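Local structure of concanavalin B (Canavalia ensiformis, 6CAF) at residues R243-F248 against R283-A288; S59-F64 against P71-E76; L43-C48 against I94-R99. The protein may bind carbohydrate, as a chitinase-like seed protein of glycosyl hydrolase family 18. One frame throughout, in Å; residues are numbered along the deposited sequence. Where two conformers were deposited one is given.

In the fold
The three contacts sample different levels of one parallel TIM barrel. Interaction 1 lies where strands 247-252 and 284-290 begin, whereas interaction 2 lies at the C-terminal end of strand 55-64 and the loop after it; their centres are 27 Å apart, on opposite sides of the chain's centre. In this family sugar is bound at the C-terminal ends of the strands, so interaction 2 is probably nearer such a cleft than interaction 1. Interaction 3 joins the helices that precede and follow strand 55-64, closing a chain loop within which interaction 2 is nested. Its centre is 19 Å from that of interaction 2 and 23 Å from that of interaction 1, and no two contacts touch.

Interaction 1 of 3, residues R243-F248 against R283-A288; sequences RDKNLF and RYAGIA
Arg-283 reaches across to Asp-244 and Asn-246 where two parallel strands of the TIM barrel, 247-252 and 284-290, begin. Bends at both chi2 and chi3 fold its chain back so that the guanidinium lies alongside the 243-248 segment. Arg-283 NE donates to Asp-244 O at 2.8 Å, from slightly outside the carbonyl plane. The bond from Arg-283 NH2 to Asn-246 OD1 is better aligned: 2.9 Å, in both the amide and the guanidinium planes, although these stand 68° apart, and directed onto a lone pair. The faces of the Arg-283 guanidinium are occupied, with Leu-247 CD1 over one and Arg-243 CA over the other. Carbonyls around the end of helix 227-239, Thr-237 O and Val-240 O, also hold its NH1 and NH2. In the conformer given, the Arg-243 guanidinium is turned 22° from that of Arg-283, with Arg-243 CD 3.4 Å from Arg-283 NH1, and bonds with Val-240 O and Lys-238 O.

Deeper in the sheet the backbones pair through Leu-247 N to Arg-283 O (3.1 Å) and Ala-285 N to Leu-247 O (2.8 Å). Ala-285 CB sits over a face of the Phe-248 ring, 3.6 Å from its centroid and 18° off the normal, a CH-pi contact; the ring also stacks with Phe-210. On the outer side, Lys-245 CG presses on Tyr-284 O, and a water links that oxygen to Lys-245 NZ. The backbone angles of Gly-286 would jam a CB against Ala-285 O, and that CB would also stand 3.4 Å from Phe-248 CE2.

Interaction 2 of 3, residues S59-F64 against P71-E76; sequences SFLDKF and PELELE
Leu-61 CD1 is the bump that residues 71-76 pass over: it lies 4.2 Å from Pro-71 CB, 3.9 Å from Glu-72 O and 4.0 Å from Leu-73 CD1. Toward one end, Pro-71 CG packs against Phe-64 CB at 3.8 Å, while Pro-71 CB rests on Lys-63 O. Two leucine methyls fill the next hollows, both against backbone: Leu-73 CD1 lies 3.5 Å from Phe-60 O, and Leu-75 CD2 3.4 Å from Ser-59 O. With its CG swung opposite the backbone N (chi1 -174°), Leu-73 can extend this methyl toward the strand.

The strand is the second of the TIM barrel, and the loop doubles back along it, the two directions 152° apart. A cis peptide joins Ser-59 to Phe-60, a non-proline cis bond of the kind known in family 18 chitinases. No direct hydrogen bond crosses between the segments; waters take up the gap. One joins Lys-63 O to Glu-72 N, another Phe-60 N to Glu-74 O, and a third Phe-60 O to Glu-74 N. Beside these waters Lys-63 NZ, in the conformer given, forms a salt bridge with Asp-62 OD1 and approaches Glu-74 CB, while the Glu-74 carboxylate turns off to Ser-82 OG.

Interaction 3 of 3, residues L43-C48 against I94-R99; sequences LLRDTC and IKECQR
Leu-44 opens the contact, its CD2 methyl lying 3.8 Å from Ile-94 CG1 while its CG touches Cys-97 SG at 3.9 Å. Helices 44-49 and 91-99 are the two outer helices of the TIM barrel that come before and after strand 55-64. Their contacting segments run nearly parallel, the axes 8° apart and 9.4 Å distant. Leu-44 also touches Val-56 and Ile-94 touches Ile-58, which puts both against that strand.

Arg-45 comes next and, in the conformer given for Glu-96, meets it through its aliphatic part, with Arg-45 CG 3.5 Å from Glu-96 OE2. The charged ends do not join there, since Arg-45 NE stays 5.3 Å from Glu-96 OE2. Instead the guanidinium turns back to its own helix, where NE (2.9 Å) and NH2 (2.7 Å) both grip Asp-46 OD1, NH2 on the syn lone pair and NE from above the carboxylate plane. Putting an alanine at Arg-45 would probably leave Asp-46 OD1 without this salt bridge and strip CG and CD from beside Glu-96 OE2, leaving CB alone there.

Cys-48 then completes the join: its SG is bonded to Cys-97 SG at 2.1 Å, with chi3 95°, a right-handed disulfide. In both cysteines SG lies anti to the carbonyl carbon (chi1 near -70°), which brings the sulfurs together between the helices.

Arg-45 N adds a tie between the helices by bonding to Gln-93 OE1. Between 43-48 and 94-99 themselves no hydrogen bond crosses, so the union of these segments rests on a buried covalent link lined by apolar carbon, a pinning consistent with a protein made with a signal peptide.

Interaction 1 of 3, residues R243-F248 against R283-A288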
# COMPACT_ATOMS: atom_id res chain seq x y z
N ARG A 243 -4.06 -15.59 11.06
CA ARG A 243 -5.21 -15.84 10.19
C ARG A 243 -6.34 -14.83 10.48
O ARG A 243 -7.48 -15.19 10.77
CB ARG A 243 -5.69 -17.29 10.34
CG ARG A 243 -4.63 -18.38 10.17
CD ARG A 243 -3.66 -18.22 9.00
NE ARG A 243 -3.06 -19.51 8.63
CZ ARG A 243 -1.97 -19.67 7.90
NH1 ARG A 243 -1.30 -18.63 7.49
NH2 ARG A 243 -1.54 -20.88 7.57
N ASP A 244 -6.00 -13.57 10.33
CA ASP A 244 -6.91 -12.46 10.57
C ASP A 244 -7.40 -11.90 9.22
O ASP A 244 -6.98 -12.32 8.15
CB ASP A 244 -6.16 -11.35 11.35
CG ASP A 244 -5.84 -11.70 12.79
OD1 ASP A 244 -6.40 -12.66 13.36
OD2 ASP A 244 -5.01 -10.97 13.37
N LYS A 245 -8.25 -10.89 9.29
CA LYS A 245 -8.73 -10.22 8.10
C LYS A 245 -7.69 -9.24 7.64
O LYS A 245 -7.81 -8.04 7.87
CB LYS A 245 -10.05 -9.54 8.42
CG LYS A 245 -10.90 -9.19 7.25
CD LYS A 245 -12.38 -8.96 7.57
CE LYS A 245 -13.05 -10.26 7.97
NZ LYS A 245 -14.52 -10.25 7.79
N ASN A 246 -6.65 -9.76 7.00
CA ASN A 246 -5.45 -8.99 6.76
C ASN A 246 -4.95 -9.05 5.32
O ASN A 246 -3.88 -8.52 5.07
CB ASN A 246 -4.34 -9.38 7.73
CG ASN A 246 -3.99 -10.86 7.71
OD1 ASN A 246 -4.38 -11.60 6.82
ND2 ASN A 246 -3.21 -11.29 8.73
N LEU A 247 -5.74 -9.64 4.42
CA LEU A 247 -5.33 -9.81 3.04
C LEU A 247 -6.18 -8.95 2.11
O LEU A 247 -7.41 -8.96 2.18
CB LEU A 247 -5.42 -11.25 2.59
CG LEU A 247 -4.59 -12.26 3.29
CD1 LEU A 247 -4.78 -13.62 2.64
CD2 LEU A 247 -3.15 -11.85 3.27
N PHE A 248 -5.48 -8.22 1.26
CA PHE A 248 -6.12 -7.40 0.26
C PHE A 248 -5.64 -7.80 -1.11
O PHE A 248 -4.48 -8.23 -1.26
CB PHE A 248 -5.74 -5.93 0.42
CG PHE A 248 -6.20 -5.27 1.67
CD1 PHE A 248 -5.57 -5.52 2.88
CD2 PHE A 248 -7.21 -4.30 1.63
CE1 PHE A 248 -5.94 -4.84 4.02
CE2 PHE A 248 -7.60 -3.64 2.78
CZ PHE A 248 -6.94 -3.90 3.97
N ARG A 283 -10.42 -13.88 5.92
CA ARG A 283 -9.14 -13.32 5.54
C ARG A 283 -9.23 -12.08 4.67
O ARG A 283 -8.29 -11.31 4.61
CB ARG A 283 -8.27 -14.37 4.84
CG ARG A 283 -8.01 -15.59 5.68
CD ARG A 283 -7.31 -15.31 7.00
NE ARG A 283 -6.07 -14.59 6.83
CZ ARG A 283 -4.91 -15.17 6.50
NH1 ARG A 283 -4.84 -16.48 6.29
NH2 ARG A 283 -3.82 -14.43 6.35
N TYR A 284 -10.34 -11.93 3.91
CA TYR A 284 -10.43 -10.85 2.94
C TYR A 284 -10.78 -9.52 3.61
O TYR A 284 -11.83 -9.39 4.26
CB TYR A 284 -11.48 -11.19 1.90
CG TYR A 284 -11.88 -10.06 1.00
CD1 TYR A 284 -11.09 -9.64 -0.04
CD2 TYR A 284 -13.07 -9.39 1.21
CE1 TYR A 284 -11.46 -8.57 -0.85
CE2 TYR A 284 -13.45 -8.33 0.42
CZ TYR A 284 -12.66 -7.93 -0.61
OH TYR A 284 -13.01 -6.88 -1.42
N ALA A 285 -9.91 -8.53 3.42
CA ALA A 285 -10.11 -7.21 3.95
C ALA A 285 -10.56 -6.18 2.92
O ALA A 285 -11.16 -5.15 3.27
CB ALA A 285 -8.82 -6.73 4.62
N GLY A 286 -10.23 -6.40 1.65
CA GLY A 286 -10.57 -5.40 0.65
C GLY A 286 -9.59 -5.41 -0.50
O GLY A 286 -8.95 -6.43 -0.81
N ILE A 287 -9.51 -4.26 -1.15
CA ILE A 287 -8.71 -4.12 -2.32
C ILE A 287 -7.88 -2.85 -2.24
O ILE A 287 -8.24 -1.90 -1.52
CB ILE A 287 -9.55 -4.10 -3.61
CG1 ILE A 287 -10.46 -2.91 -3.69
CG2 ILE A 287 -10.34 -5.41 -3.76
CD1 ILE A 287 -11.21 -2.78 -5.01
N ALA A 288 -6.77 -2.83 -2.98
CA ALA A 288 -6.01 -1.62 -3.21
C ALA A 288 -5.95 -1.36 -4.69
O ALA A 288 -5.86 -2.30 -5.48
CB ALA A 288 -4.59 -1.72 -2.66
O HOH W 1 -13.95 -10.95 4.97

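Interaction 2 of 3, residues S59-F64 against P71-E76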
# COMPACT_ATOMS: atom_id res chain seq x y z
N SER A 59 2.88 8.04 -2.04
CA SER A 59 3.76 7.17 -2.80
C SER A 59 4.73 7.97 -3.66
O SER A 59 4.26 8.69 -4.54
CB SER A 59 2.89 6.28 -3.68
OG SER A 59 1.96 5.55 -2.87
N PHE A 60 6.04 7.90 -3.47
CA PHE A 60 6.78 6.98 -2.63
C PHE A 60 8.00 7.68 -2.03
O PHE A 60 8.58 8.56 -2.66
CB PHE A 60 7.36 5.82 -3.45
CG PHE A 60 6.31 4.92 -4.06
CD1 PHE A 60 5.77 3.88 -3.34
CD2 PHE A 60 5.86 5.13 -5.34
CE1 PHE A 60 4.83 3.05 -3.88
CE2 PHE A 60 4.92 4.29 -5.90
CZ PHE A 60 4.40 3.26 -5.16
N LEU A 61 8.43 7.20 -0.86
CA LEU A 61 9.79 7.46 -0.36
C LEU A 61 10.66 6.40 -1.04
O LEU A 61 10.61 5.23 -0.69
CB LEU A 61 9.84 7.35 1.14
CG LEU A 61 11.14 7.87 1.75
CD1 LEU A 61 11.12 9.38 1.84
CD2 LEU A 61 11.39 7.24 3.10
N ASP A 62 11.39 6.81 -2.09
CA ASP A 62 12.05 5.88 -2.97
C ASP A 62 13.54 6.06 -3.12
O ASP A 62 14.13 5.39 -3.97
CB ASP A 62 11.40 5.87 -4.34
CG ASP A 62 11.58 7.14 -5.07
OD1 ASP A 62 12.12 8.14 -4.54
OD2 ASP A 62 11.15 7.18 -6.23
N LYS A 63 14.16 6.87 -2.27
CA LYS A 63 15.60 7.09 -2.33
C LYS A 63 16.14 7.06 -0.91
O LYS A 63 16.06 8.04 -0.17
CB LYS A 63 15.95 8.40 -3.03
CG LYS A 63 15.96 8.27 -4.55
CD LYS A 63 16.07 9.63 -5.22
CE LYS A 63 14.75 10.00 -5.89
NZ LYS A 63 13.77 10.63 -4.96
N PHE A 64 16.65 5.90 -0.52
CA PHE A 64 17.21 5.72 0.80
C PHE A 64 18.18 4.55 0.75
O PHE A 64 18.10 3.73 -0.17
CB PHE A 64 16.14 5.59 1.89
CG PHE A 64 15.18 4.46 1.72
CD1 PHE A 64 15.49 3.19 2.14
CD2 PHE A 64 13.92 4.69 1.19
CE1 PHE A 64 14.60 2.16 2.03
CE2 PHE A 64 13.02 3.65 1.07
CZ PHE A 64 13.36 2.39 1.49
N PRO A 71 16.46 10.76 4.47
CA PRO A 71 15.80 10.63 3.18
C PRO A 71 14.86 11.78 2.87
O PRO A 71 14.15 12.27 3.75
CB PRO A 71 15.05 9.30 3.31
CG PRO A 71 15.90 8.50 4.25
CD PRO A 71 16.43 9.51 5.23
N GLU A 72 14.87 12.20 1.62
CA GLU A 72 14.01 13.26 1.17
C GLU A 72 12.88 12.74 0.31
O GLU A 72 13.07 11.82 -0.50
CB GLU A 72 14.81 14.29 0.40
CG GLU A 72 13.97 15.48 -0.03
CD GLU A 72 13.46 16.34 1.14
OE1 GLU A 72 12.45 16.02 1.86
OE2 GLU A 72 14.08 17.40 1.33
N LEU A 73 11.70 13.31 0.50
CA LEU A 73 10.55 12.89 -0.25
C LEU A 73 10.41 13.72 -1.52
O LEU A 73 10.45 14.95 -1.50
CB LEU A 73 9.30 13.02 0.64
CG LEU A 73 8.01 12.47 0.01
CD1 LEU A 73 8.09 10.97 -0.15
CD2 LEU A 73 6.86 12.86 0.88
N GLU A 74 10.23 13.02 -2.63
CA GLU A 74 9.95 13.66 -3.91
C GLU A 74 8.76 12.94 -4.52
O GLU A 74 8.82 11.75 -4.80
CB GLU A 74 11.14 13.50 -4.85
CG GLU A 74 12.35 14.34 -4.48
CD GLU A 74 12.41 15.68 -5.20
OE1 GLU A 74 11.44 16.10 -5.85
OE2 GLU A 74 13.47 16.31 -5.10
N LEU A 75 7.68 13.67 -4.70
CA LEU A 75 6.46 13.15 -5.32
C LEU A 75 6.39 13.78 -6.71
O LEU A 75 6.36 15.02 -6.83
CB LEU A 75 5.24 13.52 -4.48
CG LEU A 75 5.23 12.95 -3.05
CD1 LEU A 75 3.92 13.32 -2.37
CD2 LEU A 75 5.45 11.45 -3.05
N GLU A 76 6.39 12.93 -7.74
CA GLU A 76 6.60 13.35 -9.12
C GLU A 76 5.59 14.39 -9.56
O GLU A 76 4.38 14.15 -9.58
CB GLU A 76 6.53 12.13 -10.04
CG GLU A 76 6.91 12.41 -11.48
CD GLU A 76 6.58 11.23 -12.37
OE1 GLU A 76 7.25 10.14 -12.19
OE2 GLU A 76 5.62 11.39 -13.22
O HOH W 2 5.64 10.22 -7.15
O HOH W 3 10.80 10.14 -2.63
O HOH W 4 7.64 9.23 -5.58
O HOH W 5 16.49 10.78 -0.31
O HOH W 6 13.19 9.13 -0.74
O HOH W 7 14.59 11.76 -2.74

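Interaction 3 of 3, residues L43-C48 against I94-R99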
# COMPACT_ATOMS: atom_id res chain seq x y z
N LEU A 43 -5.37 16.23 -6.31
CA LEU A 43 -5.11 16.61 -4.95
C LEU A 43 -5.35 15.45 -3.98
O LEU A 43 -6.29 14.68 -4.13
CB LEU A 43 -5.98 17.76 -4.52
CG LEU A 43 -5.78 19.05 -5.30
CD1 LEU A 43 -6.64 20.10 -4.63
CD2 LEU A 43 -4.35 19.53 -5.31
N LEU A 44 -4.51 15.40 -2.95
CA LEU A 44 -4.73 14.48 -1.84
C LEU A 44 -6.09 14.79 -1.19
O LEU A 44 -6.88 13.88 -0.89
CB LEU A 44 -3.59 14.58 -0.81
CG LEU A 44 -3.82 13.71 0.42
CD1 LEU A 44 -3.88 12.25 0.07
CD2 LEU A 44 -2.70 13.93 1.44
N ARG A 45 -6.37 16.07 -0.97
CA ARG A 45 -7.67 16.42 -0.40
C ARG A 45 -8.82 15.81 -1.19
O ARG A 45 -9.76 15.27 -0.61
CB ARG A 45 -7.85 17.93 -0.44
CG ARG A 45 -9.23 18.35 0.01
CD ARG A 45 -9.60 19.75 -0.47
NE ARG A 45 -9.85 19.78 -1.90
CZ ARG A 45 -10.00 20.88 -2.61
NH1 ARG A 45 -9.92 22.03 -2.03
NH2 ARG A 45 -10.25 20.81 -3.89
N ASP A 46 -8.78 15.98 -2.51
CA ASP A 46 -9.90 15.51 -3.35
C ASP A 46 -10.01 14.02 -3.26
O ASP A 46 -11.10 13.48 -3.26
CB ASP A 46 -9.71 15.91 -4.83
CG ASP A 46 -9.83 17.36 -5.07
OD1 ASP A 46 -10.37 18.11 -4.22
OD2 ASP A 46 -9.32 17.80 -6.12
N THR A 47 -8.86 13.35 -3.21
CA THR A 47 -8.82 11.90 -3.08
C THR A 47 -9.57 11.48 -1.82
O THR A 47 -10.47 10.63 -1.86
CB THR A 47 -7.36 11.45 -3.08
OG1 THR A 47 -6.81 11.76 -4.36
CG2 THR A 47 -7.22 9.98 -2.85
N CYS A 48 -9.19 12.06 -0.68
CA CYS A 48 -9.83 11.68 0.57
C CYS A 48 -11.31 12.01 0.60
O CYS A 48 -12.13 11.22 1.08
CB CYS A 48 -9.11 12.40 1.73
SG CYS A 48 -7.45 11.74 1.98
N ILE A 94 -3.29 16.09 4.94
CA ILE A 94 -3.17 14.83 5.63
C ILE A 94 -4.05 14.82 6.88
O ILE A 94 -4.80 13.88 7.15
CB ILE A 94 -1.70 14.57 6.00
CG1 ILE A 94 -0.91 14.27 4.73
CG2 ILE A 94 -1.57 13.45 7.01
CD1 ILE A 94 0.59 14.35 4.90
N LYS A 95 -3.96 15.88 7.66
CA LYS A 95 -4.71 15.95 8.90
C LYS A 95 -6.21 15.98 8.64
O LYS A 95 -6.96 15.33 9.37
CB LYS A 95 -4.24 17.13 9.74
CG LYS A 95 -2.86 16.83 10.32
CD LYS A 95 -2.24 17.97 11.10
CE LYS A 95 -1.00 17.48 11.83
NZ LYS A 95 -0.34 18.59 12.53
N GLU A 96 -6.66 16.65 7.57
CA GLU A 96 -8.10 16.61 7.25
C GLU A 96 -8.53 15.23 6.79
O GLU A 96 -9.61 14.75 7.16
CB GLU A 96 -8.60 17.69 6.26
CG GLU A 96 -7.83 17.94 4.96
CD GLU A 96 -8.27 19.24 4.27
OE1 GLU A 96 -8.99 20.02 4.93
OE2 GLU A 96 -7.92 19.51 3.08
N CYS A 97 -7.68 14.56 6.01
CA CYS A 97 -7.96 13.17 5.65
C CYS A 97 -8.19 12.35 6.90
O CYS A 97 -9.14 11.55 6.99
CB CYS A 97 -6.77 12.57 4.87
SG CYS A 97 -6.54 13.18 3.19
N GLN A 98 -7.27 12.47 7.84
CA GLN A 98 -7.35 11.66 9.05
C GLN A 98 -8.59 11.97 9.89
O GLN A 98 -9.22 11.08 10.46
CB GLN A 98 -6.08 11.84 9.88
CG GLN A 98 -4.85 11.28 9.19
CD GLN A 98 -3.59 11.55 9.98
OE1 GLN A 98 -3.34 12.68 10.41
NE2 GLN A 98 -2.78 10.53 10.14
N ARG A 99 -8.94 13.24 9.96
CA ARG A 99 -10.11 13.67 10.71
C ARG A 99 -11.39 13.07 10.13
O ARG A 99 -12.34 12.84 10.86
CB ARG A 99 -10.17 15.21 10.74
CG ARG A 99 -11.24 15.86 11.59
CD ARG A 99 -10.94 17.36 11.67
NE ARG A 99 -9.50 17.64 11.85
CZ ARG A 99 -8.75 18.33 10.97
NH1 ARG A 99 -9.28 18.81 9.82
NH2 ARG A 99 -7.45 18.54 11.24